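Local coordinates for protein NAD nucleotidase (Haemophilus influenzae, PDB 3ZTV) that degrades NAD to adenosine and nicotinamide riboside, acting as a periplasmic zinc-binding pyrophosphatase and 5'-nucleotidase, at residues 98-110 with 157-171. Sequence-based numbering, arbitrary orientation.
Sequences FTLGNHEFDAGNE and GLDTVNKTVNSSSPG. With ZN (zinc ion), chain B.
N102, from the Gly-Asn-His-Glu signature of calcineurin-like phosphoesterases, rests its CB against T160 CG2 and against T164 OG1, the latter 3.2 Å away. Beside the dinuclear zinc site, the contact joins the end of strand 97-99 and the turns after it to the end of strand 151-159 and helix 162-167, with the loop that follows it; the strands belong to the two mixed sheets of the calcineurin-like metallophosphoesterase domain. Metal coordination comes first: the side-chain amide of N102 ligates a zinc ion together with D70, D226 and a water. Its CG lies between the backbone N and the carbonyl carbon (chi1 54°), a rotation that carries the amide to the metal. The aliphatic chain of K163 crosses this amide, while its NZ makes a salt bridge to the zinc ligand D226.

Apolar packing is centred on F105. T164 CG2 approaches F105 CD2 to 3.7 Å, and P170 CB approaches F105 CD1 to 3.7 Å, the F105 and P170 side chains crossing at about a right angle.

Polar links join the strand ends and the turns. The L158 N to T99 OG1 bond is weak, and T99 OG1 also bonds L124 O. F105 O grips two donors from opposite faces of its plane, G108 N within the type I turn and S169 N across the contact (3.1 Å, 138° at the hydrogen). A water donates to both D106 OD1 and S167 O. Direct bonding of S168 OG to D106 is doubtful, because that oxygen is crowded in the model. Finally, G171 N donates to N109 OD1 at 2.8 Å, nearly straight at 161° but approaching from above the amide's carbonyl plane.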
ATOM      1  N   PHE A  98     -20.235   1.458  15.417  1.00  5.52           N
ATOM      2  CA  PHE A  98     -20.479   0.546  14.304  1.00  5.20           C
ATOM      3  C   PHE A  98     -19.391   0.836  13.279  1.00  5.31           C
ATOM      4  O   PHE A  98     -19.078   2.009  13.028  1.00  6.38           O
ATOM      5  CB  PHE A  98     -21.849   0.886  13.707  1.00  6.19           C
ATOM      6  CG  PHE A  98     -22.176   0.209  12.387  1.00  5.02           C
ATOM      7  CD1 PHE A  98     -22.272  -1.168  12.274  1.00  5.53           C
ATOM      8  CD2 PHE A  98     -22.468   0.986  11.271  1.00  5.26           C
ATOM      9  CE1 PHE A  98     -22.605  -1.761  11.058  1.00  6.05           C
ATOM     10  CE2 PHE A  98     -22.810   0.399  10.072  1.00  6.45           C
ATOM     11  CZ  PHE A  98     -22.892  -0.968   9.962  1.00  6.43           C
ATOM     12  N   THR A  99     -18.800  -0.200  12.691  1.00  4.19           N
ATOM     13  CA  THR A  99     -17.875   0.012  11.574  1.00  4.84           C
ATOM     14  C   THR A  99     -18.500  -0.515  10.275  1.00  5.06           C
ATOM     15  O   THR A  99     -19.300  -1.448  10.288  1.00  5.30           O
ATOM     16  CB  THR A  99     -16.458  -0.595  11.833  1.00  5.19           C
ATOM     17  OG1 THR A  99     -15.494   0.082  11.015  1.00  4.96           O
ATOM     18  CG2 THR A  99     -16.431  -2.077  11.529  1.00  5.93           C
ATOM     19  N   LEU A 100     -18.137   0.109   9.162  1.00  4.92           N
ATOM     20  CA  LEU A 100     -18.624  -0.347   7.862  1.00  5.28           C
ATOM     21  C   LEU A 100     -18.053  -1.700   7.461  1.00  5.83           C
ATOM     22  O   LEU A 100     -16.850  -1.939   7.602  1.00  5.63           O
ATOM     23  CB  LEU A 100     -18.290   0.688   6.776  1.00  5.96           C
ATOM     24  CG  LEU A 100     -18.791   2.114   6.987  1.00  5.49           C
ATOM     25  CD1 LEU A 100     -18.243   3.010   5.888  1.00  6.32           C
ATOM     26  CD2 LEU A 100     -20.319   2.129   7.010  1.00  6.93           C
ATOM     27  N   GLY A 101     -18.927  -2.575   6.972  1.00  5.44           N
ATOM     28  CA  GLY A 101     -18.501  -3.801   6.333  1.00  5.70           C
ATOM     29  C   GLY A 101     -18.492  -3.681   4.820  1.00  5.17           C
ATOM     30  O   GLY A 101     -18.499  -2.561   4.261  1.00  6.47           O
ATOM     31  N   ASN A 102     -18.448  -4.830   4.153  1.00  5.17           N
ATOM     32  CA  ASN A 102     -18.450  -4.853   2.700  1.00  5.42           C
ATOM     33  C   ASN A 102     -19.856  -4.740   2.139  1.00  5.40           C
ATOM     34  O   ASN A 102     -20.086  -4.026   1.154  1.00  5.99           O
ATOM     35  CB  ASN A 102     -17.713  -6.071   2.112  1.00  5.98           C
ATOM     36  CG  ASN A 102     -18.218  -7.398   2.651  1.00  4.47           C
ATOM     37  OD1 ASN A 102     -18.364  -7.561   3.849  1.00  5.64           O
ATOM     38  ND2 ASN A 102     -18.461  -8.352   1.773  1.00  7.69           N
ATOM     39  N   HIS A 103     -20.816  -5.406   2.762  1.00  5.05           N
ATOM     40  CA  HIS A 103     -22.181  -5.393   2.239  1.00  4.44           C
ATOM     41  C   HIS A 103     -22.898  -4.068   2.455  1.00  5.40           C
ATOM     42  O   HIS A 103     -23.927  -3.812   1.832  1.00  6.24           O
ATOM     43  CB  HIS A 103     -22.996  -6.559   2.796  1.00  6.26           C
ATOM     44  CG  HIS A 103     -22.656  -7.871   2.173  1.00  5.70           C
ATOM     45  ND1 HIS A 103     -21.726  -8.733   2.702  1.00  7.91           N
ATOM     46  CD2 HIS A 103     -23.132  -8.472   1.058  1.00  6.10           C
ATOM     47  CE1 HIS A 103     -21.646  -9.813   1.946  1.00  4.11           C
ATOM     48  NE2 HIS A 103     -22.483  -9.673   0.933  1.00 10.41           N
ATOM     49  N   GLU A 104     -22.351  -3.206   3.304  1.00  5.26           N
ATOM     50  CA  GLU A 104     -22.898  -1.867   3.452  1.00  6.31           C
ATOM     51  C   GLU A 104     -22.926  -1.109   2.117  1.00  6.24           C
ATOM     52  O   GLU A 104     -23.701  -0.165   1.962  1.00  6.60           O
ATOM     53  CB  GLU A 104     -22.118  -1.077   4.509  1.00  7.12           C
ATOM     54  CG  GLU A 104     -22.743  -1.117   5.913  1.00  7.47           C
ATOM     55  CD  GLU A 104     -22.680  -2.477   6.581  1.00  6.53           C
ATOM     56  OE1 GLU A 104     -21.584  -3.067   6.631  1.00  6.87           O
ATOM     57  OE2 GLU A 104     -23.714  -2.962   7.080  1.00  7.86           O
ATOM     58  N   PHE A 105     -22.104  -1.532   1.153  1.00  5.68           N
ATOM     59  CA  PHE A 105     -22.049  -0.886  -0.159  1.00  6.31           C
ATOM     60  C   PHE A 105     -22.790  -1.647  -1.277  1.00  7.56           C
ATOM     61  O   PHE A 105     -22.700  -1.255  -2.443  1.00  9.09           O
ATOM     62  CB  PHE A 105     -20.586  -0.637  -0.562  1.00  7.33           C
ATOM     63  CG  PHE A 105     -19.922   0.444   0.240  1.00  6.37           C
ATOM     64  CD1 PHE A 105     -20.095   1.777  -0.096  1.00  7.67           C
ATOM     65  CD2 PHE A 105     -19.130   0.134   1.341  1.00  6.46           C
ATOM     66  CE1 PHE A 105     -19.487   2.786   0.641  1.00  7.45           C
ATOM     67  CE2 PHE A 105     -18.522   1.138   2.084  1.00  6.82           C
ATOM     68  CZ  PHE A 105     -18.696   2.463   1.727  1.00  6.76           C
ATOM     69  N   ASP A 106     -23.517  -2.716  -0.936  1.00  6.84           N
ATOM     70  CA  ASP A 106     -24.172  -3.549  -1.961  1.00  8.94           C
ATOM     71  C   ASP A 106     -25.172  -2.800  -2.849  1.00  9.84           C
ATOM     72  O   ASP A 106     -25.359  -3.172  -4.010  1.00 11.33           O
ATOM     73  CB  ASP A 106     -24.892  -4.737  -1.324  1.00  9.11           C
ATOM     74  CG  ASP A 106     -23.959  -5.891  -0.993  1.00  8.02           C
ATOM     75  OD1 ASP A 106     -22.710  -5.738  -1.106  1.00  9.12           O
ATOM     76  OD2 ASP A 106     -24.487  -6.954  -0.603  1.00  8.16           O
ATOM     77  N   ALA A 107     -25.820  -1.778  -2.299  1.00  8.13           N
ATOM     78  CA  ALA A 107     -26.776  -0.967  -3.053  1.00  7.90           C
ATOM     79  C   ALA A 107     -26.198   0.422  -3.339  1.00  9.43           C
ATOM     80  O   ALA A 107     -26.928   1.412  -3.416  1.00  9.05           O
ATOM     81  CB  ALA A 107     -28.118  -0.885  -2.309  1.00 10.40           C
ATOM     82  N   GLY A 108     -24.877   0.490  -3.484  1.00  8.84           N
ATOM     83  CA  GLY A 108     -24.218   1.739  -3.818  1.00  8.96           C
ATOM     84  C   GLY A 108     -24.157   2.728  -2.675  1.00  7.61           C
ATOM     85  O   GLY A 108     -24.581   2.428  -1.558  1.00  8.04           O
ATOM     86  N   ASN A 109     -23.623   3.914  -2.940  1.00  7.43           N
ATOM     87  CA  ASN A 109     -23.582   4.947  -1.919  1.00  9.51           C
ATOM     88  C   ASN A 109     -24.992   5.309  -1.484  1.00  8.78           C
ATOM     89  O   ASN A 109     -25.242   5.648  -0.325  1.00  8.12           O
ATOM     90  CB  ASN A 109     -22.879   6.197  -2.442  1.00  9.39           C
ATOM     91  CG  ASN A 109     -21.393   5.993  -2.689  1.00  8.49           C
ATOM     92  OD1 ASN A 109     -20.849   4.907  -2.511  1.00  8.35           O
ATOM     93  ND2 ASN A 109     -20.730   7.059  -3.124  1.00  9.24           N
ATOM     94  N   GLU A 110     -25.907   5.268  -2.451  1.00 10.42           N
ATOM     95  CA  GLU A 110     -27.313   5.562  -2.225  1.00 12.53           C
ATOM     96  C   GLU A 110     -27.910   4.629  -1.167  1.00  9.12           C
ATOM     97  O   GLU A 110     -28.585   5.071  -0.235  1.00  9.81           O
ATOM     98  CB  GLU A 110     -28.081   5.436  -3.547  1.00 13.17           C
ATOM     99  CG  GLU A 110     -27.682   6.451  -4.628  1.00 18.48           C
ATOM    100  CD  GLU A 110     -26.326   6.182  -5.285  1.00 19.68           C
ATOM    101  OE1 GLU A 110     -25.806   5.041  -5.228  1.00 14.49           O
ATOM    102  OE2 GLU A 110     -25.786   7.134  -5.890  1.00 25.75           O
ATOM    103  N   GLY A 157     -11.873   2.462  13.271  1.00  4.81           N
ATOM    104  CA  GLY A 157     -12.659   1.585  12.422  1.00  5.01           C
ATOM    105  C   GLY A 157     -11.882   1.161  11.188  1.00  3.99           C
ATOM    106  O   GLY A 157     -11.005   1.898  10.728  1.00  4.44           O
ATOM    107  N   LEU A 158     -12.219   0.008  10.611  1.00  4.11           N
ATOM    108  CA  LEU A 158     -11.506  -0.494   9.434  1.00  4.19           C
ATOM    109  C   LEU A 158     -12.388  -1.431   8.613  1.00  4.03           C
ATOM    110  O   LEU A 158     -13.118  -2.249   9.185  1.00  4.58           O
ATOM    111  CB  LEU A 158     -10.228  -1.238   9.863  1.00  5.17           C
ATOM    112  CG  LEU A 158      -9.070  -1.328   8.858  1.00  4.59           C
ATOM    113  CD1 LEU A 158      -8.371   0.015   8.693  1.00  6.62           C
ATOM    114  CD2 LEU A 158      -8.058  -2.389   9.309  1.00  5.60           C
ATOM    115  N   ASP A 159     -12.280  -1.350   7.287  1.00  5.10           N
ATOM    116  CA  ASP A 159     -13.041  -2.221   6.385  1.00  5.01           C
ATOM    117  C   ASP A 159     -12.128  -3.070   5.522  1.00  4.54           C
ATOM    118  O   ASP A 159     -10.959  -2.736   5.296  1.00  5.27           O
ATOM    119  CB  ASP A 159     -13.920  -1.364   5.467  1.00  5.70           C
ATOM    120  CG  ASP A 159     -15.213  -2.063   5.017  1.00  5.86           C
ATOM    121  OD1 ASP A 159     -15.384  -3.296   5.172  1.00  5.39           O
ATOM    122  OD2 ASP A 159     -16.088  -1.336   4.470  1.00  6.84           O
ATOM    123  N   THR A 160     -12.657  -4.193   5.062  1.00  5.71           N
ATOM    124  CA  THR A 160     -12.001  -4.981   4.039  1.00  5.98           C
ATOM    125  C   THR A 160     -12.002  -4.210   2.710  1.00  6.68           C
ATOM    126  O   THR A 160     -13.004  -3.576   2.345  1.00  6.96           O
ATOM    127  CB  THR A 160     -12.660  -6.364   3.916  1.00  5.71           C
ATOM    128  OG1 THR A 160     -11.875  -7.185   3.040  1.00  7.67           O
ATOM    129  CG2 THR A 160     -14.133  -6.288   3.439  1.00  6.42           C
ATOM    130  N   VAL A 161     -10.877  -4.225   2.000  1.00  5.72           N
ATOM    131  CA  VAL A 161     -10.700  -3.388   0.809  1.00  6.73           C
ATOM    132  C   VAL A 161     -11.098  -4.087  -0.494  1.00  7.14           C
ATOM    133  O   VAL A 161     -12.115  -3.731  -1.104  1.00  6.94           O
ATOM    134  CB  VAL A 161      -9.268  -2.804   0.718  1.00  6.37           C
ATOM    135  CG1 VAL A 161      -9.080  -2.076  -0.601  1.00  8.27           C
ATOM    136  CG2 VAL A 161      -9.013  -1.861   1.896  1.00  7.19           C
ATOM    137  N   ASN A 162     -10.305  -5.059  -0.936  1.00  7.99           N
ATOM    138  CA  ASN A 162     -10.545  -5.703  -2.228  1.00  8.04           C
ATOM    139  C   ASN A 162     -11.957  -6.285  -2.347  1.00  7.92           C
ATOM    140  O   ASN A 162     -12.629  -6.123  -3.363  1.00  8.33           O
ATOM    141  CB  ASN A 162      -9.508  -6.801  -2.502  1.00 10.92           C
ATOM    142  CG  ASN A 162      -8.106  -6.256  -2.703  1.00 12.24           C
ATOM    143  OD1 ASN A 162      -7.913  -5.084  -3.018  1.00 12.92           O
ATOM    144  ND2 ASN A 162      -7.117  -7.125  -2.541  1.00 15.43           N
ATOM    145  N   LYS A 163     -12.413  -6.964  -1.303  1.00  7.76           N
ATOM    146  CA  LYS A 163     -13.735  -7.579  -1.323  1.00  7.66           C
ATOM    147  C   LYS A 163     -14.846  -6.537  -1.538  1.00  6.91           C
ATOM    148  O   LYS A 163     -15.811  -6.773  -2.276  1.00  7.56           O
ATOM    149  CB  LYS A 163     -13.973  -8.369  -0.032  1.00  8.19           C
ATOM    150  CG  LYS A 163     -15.326  -9.058   0.015  1.00  8.56           C
ATOM    151  CD  LYS A 163     -15.486  -9.887   1.279  1.00  7.50           C
ATOM    152  CE  LYS A 163     -14.581 -11.115   1.279  1.00  7.64           C
ATOM    153  NZ  LYS A 163     -14.938 -12.043   2.399  1.00  8.33           N
ATOM    154  N   THR A 164     -14.711  -5.377  -0.900  1.00  5.98           N
ATOM    155  CA  THR A 164     -15.700  -4.311  -1.032  1.00  5.65           C
ATOM    156  C   THR A 164     -15.648  -3.685  -2.425  1.00  7.65           C
ATOM    157  O   THR A 164     -16.676  -3.548  -3.099  1.00  7.29           O
ATOM    158  CB  THR A 164     -15.523  -3.227   0.055  1.00  6.43           C
ATOM    159  OG1 THR A 164     -15.575  -3.847   1.343  1.00  5.64           O
ATOM    160  CG2 THR A 164     -16.629  -2.173  -0.036  1.00  6.67           C
ATOM    161  N   VAL A 165     -14.450  -3.317  -2.858  1.00  7.29           N
ATOM    162  CA  VAL A 165     -14.268  -2.679  -4.157  1.00  7.93           C
ATOM    163  C   VAL A 165     -14.715  -3.598  -5.295  1.00  9.48           C
ATOM    164  O   VAL A 165     -15.394  -3.155  -6.231  1.00 10.33           O
ATOM    165  CB  VAL A 165     -12.795  -2.245  -4.349  1.00  7.58           C
ATOM    166  CG1 VAL A 165     -12.516  -1.830  -5.801  1.00 11.19           C
ATOM    167  CG2 VAL A 165     -12.461  -1.116  -3.397  1.00  9.55           C
ATOM    168  N   ASN A 166     -14.358  -4.872  -5.200  1.00 10.04           N
ATOM    169  CA  ASN A 166     -14.598  -5.822  -6.284  1.00 11.25           C
ATOM    170  C   ASN A 166     -15.998  -6.428  -6.251  1.00 11.88           C
ATOM    171  O   ASN A 166     -16.661  -6.535  -7.288  1.00 13.72           O
ATOM    172  CB  ASN A 166     -13.548  -6.945  -6.262  1.00 11.96           C
ATOM    173  CG  ASN A 166     -12.145  -6.450  -6.598  1.00 12.94           C
ATOM    174  OD1 ASN A 166     -11.975  -5.452  -7.302  1.00 14.76           O
ATOM    175  ND2 ASN A 166     -11.134  -7.148  -6.089  1.00 13.82           N
ATOM    176  N   SER A 167     -16.465  -6.808  -5.066  1.00  9.54           N
ATOM    177  CA  SER A 167     -17.699  -7.586  -4.963  1.00 10.70           C
ATOM    178  C   SER A 167     -18.904  -6.829  -4.402  1.00 11.76           C
ATOM    179  O   SER A 167     -20.005  -7.384  -4.322  1.00 12.24           O
ATOM    180  CB  SER A 167     -17.466  -8.845  -4.141  1.00  9.68           C
ATOM    181  OG  SER A 167     -16.433  -9.628  -4.711  1.00 11.36           O
ATOM    182  N   SER A 168     -18.696  -5.578  -4.004  1.00  9.28           N
ATOM    183  CA  SER A 168     -19.796  -4.690  -3.652  1.00  8.92           C
ATOM    184  C   SER A 168     -19.790  -3.517  -4.622  1.00  8.92           C
ATOM    185  O   SER A 168     -19.079  -3.554  -5.627  1.00 10.33           O
ATOM    186  CB  SER A 168     -19.699  -4.203  -2.205  1.00  8.42           C
ATOM    187  OG  SER A 168     -20.933  -3.631  -1.786  1.00  9.57           O
ATOM    188  N   SER A 169     -20.565  -2.477  -4.327  1.00  9.24           N
ATOM    189  CA  SER A 169     -20.761  -1.397  -5.297  1.00  8.91           C
ATOM    190  C   SER A 169     -20.499   0.009  -4.745  1.00  8.42           C
ATOM    191  O   SER A 169     -21.333   0.908  -4.902  1.00  9.63           O
ATOM    192  CB  SER A 169     -22.169  -1.466  -5.910  1.00 10.48           C
ATOM    193  OG  SER A 169     -22.383  -2.718  -6.534  1.00 13.16           O
ATOM    194  N   PRO A 170     -19.331   0.220  -4.111  1.00  7.60           N
ATOM    195  CA  PRO A 170     -19.072   1.594  -3.668  1.00  8.19           C
ATOM    196  C   PRO A 170     -18.926   2.568  -4.843  1.00  9.47           C
ATOM    197  O   PRO A 170     -18.430   2.199  -5.910  1.00 10.22           O
ATOM    198  CB  PRO A 170     -17.732   1.466  -2.930  1.00  7.55           C
ATOM    199  CG  PRO A 170     -17.062   0.335  -3.596  1.00  8.49           C
ATOM    200  CD  PRO A 170     -18.170  -0.654  -3.862  1.00  8.50           C
ATOM    201  N   GLY A 171     -19.352   3.804  -4.640  1.00  9.03           N
ATOM    202  CA  GLY A 171     -19.201   4.820  -5.668  1.00  9.62           C
ATOM    203  C   GLY A 171     -17.748   5.225  -5.864  1.00 10.29           C
ATOM    204  O   GLY A 171     -16.910   5.026  -4.979  1.00  9.59           O
TER
HETATM  205 ZN    ZN B1598     -18.463  -8.900   5.396  1.00  5.13          ZN
HETATM  206  O   HOH W   1     -20.998  -7.887  -1.679  1.00 11.94           O
HETATM  207  O   HOH W   2     -23.108  -4.751  -5.042  1.00 16.83           O
HETATM  208  O   HOH W   3     -19.128 -10.793   5.379  1.00  5.46           O